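Local atomic coordinates of type-2Ba cytolytic delta-endotoxin (Bacillus thuringiensis serovar israelensis, PDB entry 2RCI), a protein that probably kills the larvae of dipteran insects by making pores in the epithelial cell membrane of the midgut. Residues A[150-155]-A[186-191]. Numbering follows the deposited sequence.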
loop_
_atom_site.group_PDB
_atom_site.type_symbol
_atom_site.label_atom_id
_atom_site.label_comp_id
_atom_site.label_asym_id
_atom_site.label_seq_id
_atom_site.Cartn_x
_atom_site.Cartn_y
_atom_site.Cartn_z
ATOM N N PHE A 150 2.996 20.175 -5.502
ATOM C CA PHE A 150 3.502 19.100 -4.641
ATOM C C PHE A 150 3.533 17.730 -5.293
ATOM O O PHE A 150 2.794 17.475 -6.258
ATOM C CB PHE A 150 2.636 18.973 -3.376
ATOM C CG PHE A 150 2.579 20.222 -2.575
ATOM C CD1 PHE A 150 3.539 20.464 -1.603
ATOM C CD2 PHE A 150 1.587 21.184 -2.817
ATOM C CE1 PHE A 150 3.524 21.653 -0.857
ATOM C CE2 PHE A 150 1.554 22.362 -2.062
ATOM C CZ PHE A 150 2.534 22.589 -1.078
ATOM N N MET A 151 4.388 16.858 -4.765
ATOM C CA MET A 151 4.216 15.398 -4.995
ATOM C C MET A 151 3.758 14.740 -3.707
ATOM O O MET A 151 4.249 15.099 -2.638
ATOM C CB MET A 151 5.514 14.759 -5.436
ATOM C CG MET A 151 5.434 13.238 -5.663
ATOM S SD MET A 151 6.963 12.605 -6.400
ATOM C CE MET A 151 6.974 13.415 -8.000
ATOM N N ALA A 152 2.845 13.780 -3.808
ATOM C CA ALA A 152 2.408 13.018 -2.648
ATOM C C ALA A 152 3.011 11.604 -2.735
ATOM O O ALA A 152 3.040 10.975 -3.799
ATOM C CB ALA A 152 0.879 12.974 -2.575
ATOM N N ILE A 153 3.495 11.124 -1.603
ATOM C CA ILE A 153 4.063 9.787 -1.478
ATOM C C ILE A 153 3.234 9.054 -0.420
ATOM O O ILE A 153 3.046 9.543 0.716
ATOM C CB ILE A 153 5.535 9.858 -1.009
ATOM C CG1 ILE A 153 6.391 10.716 -1.960
ATOM C CG2 ILE A 153 6.135 8.465 -0.870
ATOM C CD1 ILE A 153 6.471 10.206 -3.427
ATOM N N LEU A 154 2.714 7.895 -0.804
ATOM C CA LEU A 154 1.836 7.101 0.051
ATOM C C LEU A 154 2.350 5.648 0.145
ATOM O O LEU A 154 2.002 4.806 -0.707
ATOM C CB LEU A 154 0.398 7.166 -0.503
ATOM C CG LEU A 154 -0.718 6.314 0.131
ATOM C CD1 LEU A 154 -0.664 6.263 1.655
ATOM C CD2 LEU A 154 -2.089 6.889 -0.348
ATOM N N PRO A 155 3.232 5.368 1.128
ATOM C CA PRO A 155 3.613 3.990 1.447
ATOM C C PRO A 155 2.460 3.330 2.175
ATOM O O PRO A 155 1.881 3.938 3.084
ATOM C CB PRO A 155 4.794 4.161 2.421
ATOM C CG PRO A 155 5.237 5.575 2.239
ATOM C CD PRO A 155 3.993 6.329 1.959
ATOM N N ALA A 186 -0.120 3.139 7.058
ATOM C CA ALA A 186 0.059 3.995 5.889
ATOM C C ALA A 186 0.265 5.447 6.334
ATOM O O ALA A 186 -0.178 5.860 7.423
ATOM C CB ALA A 186 -1.164 3.878 4.971
ATOM N N LEU A 187 0.948 6.214 5.497
ATOM C CA LEU A 187 0.990 7.656 5.682
ATOM C C LEU A 187 1.044 8.323 4.316
ATOM O O LEU A 187 1.548 7.723 3.355
ATOM C CB LEU A 187 2.206 8.066 6.534
ATOM C CG LEU A 187 3.648 8.012 5.955
ATOM C CD1 LEU A 187 3.922 9.066 4.893
ATOM C CD2 LEU A 187 4.654 8.232 7.089
ATOM N N THR A 188 0.540 9.551 4.221
ATOM C CA THR A 188 0.739 10.339 3.012
ATOM C C THR A 188 1.607 11.515 3.392
ATOM O O THR A 188 1.276 12.246 4.338
ATOM C CB THR A 188 -0.584 10.873 2.439
ATOM O OG1 THR A 188 -1.499 9.782 2.250
ATOM C CG2 THR A 188 -0.333 11.538 1.125
ATOM N N VAL A 189 2.716 11.678 2.670
ATOM C CA VAL A 189 3.570 12.852 2.829
ATOM C C VAL A 189 3.606 13.639 1.512
ATOM O O VAL A 189 3.778 13.059 0.421
ATOM C CB VAL A 189 5.002 12.457 3.331
ATOM C CG1 VAL A 189 5.700 11.560 2.317
ATOM C CG2 VAL A 189 5.870 13.732 3.583
ATOM N N VAL A 190 3.401 14.949 1.601
ATOM C CA VAL A 190 3.545 15.792 0.427
ATOM C C VAL A 190 4.844 16.592 0.556
ATOM O O VAL A 190 5.192 17.053 1.653
ATOM C CB VAL A 190 2.324 16.711 0.203
ATOM C CG1 VAL A 190 1.061 15.869 -0.016
ATOM C CG2 VAL A 190 2.116 17.697 1.400
ATOM N N GLN A 191 5.577 16.701 -0.548
ATOM C CA GLN A 191 6.791 17.512 -0.600
ATOM C C GLN A 191 6.674 18.464 -1.786
ATOM O O GLN A 191 6.156 18.070 -2.865
ATOM C CB GLN A 191 8.045 16.635 -0.761
ATOM C CG GLN A 191 9.390 17.417 -0.806
ATOM C CD GLN A 191 10.588 16.477 -0.884
ATOM O OE1 GLN A 191 10.776 15.774 -1.879
ATOM N NE2 GLN A 191 11.410 16.467 0.167
#
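Met151 and Gln191 pair as antiparallel strand neighbours, each giving its N-H to the other's carbonyl: Met151 N to Gln191 O and Gln191 N to Met151 O are both 2.9 Å. Ile153 and Val189 repeat the exchange, the Ile153 N to Val189 O bond measuring 2.8 Å. At Pro155, which has no N-H, the exchange is one-sided: Leu187 N reaches Pro155 O in a weak bond of 3.4 Å. Leu187 O takes a CA-H...O contact from Leu154, and Pro155 CD and Leu154 CD1 crowd against it, each at 3.1 Å. Between the bonded pairs, Ala152 CB lies 3.9 Å from Val190 CG1. On the other face, Val189 CG1 sits between its own backbone N and carbonyl carbon (chi1 62°), which places it against Ile153 CB at 3.7 Å. Thr188 OG1 faces the methyls of Leu154 but hydrogen-bonds to Val88 O. The extended side chain of Gln191 carries its amide to helix 21-31, where OE1 accepts from Gln23 NE2 and Arg26 NH2; NE2 donates to Pro55 O, just after helix 44-53. Strand 150-162 thus joins 132-142 to 177-192, in the antiparallel part of the central sheet that, between two helix layers, defines the alpha/beta fold of Cyt toxins.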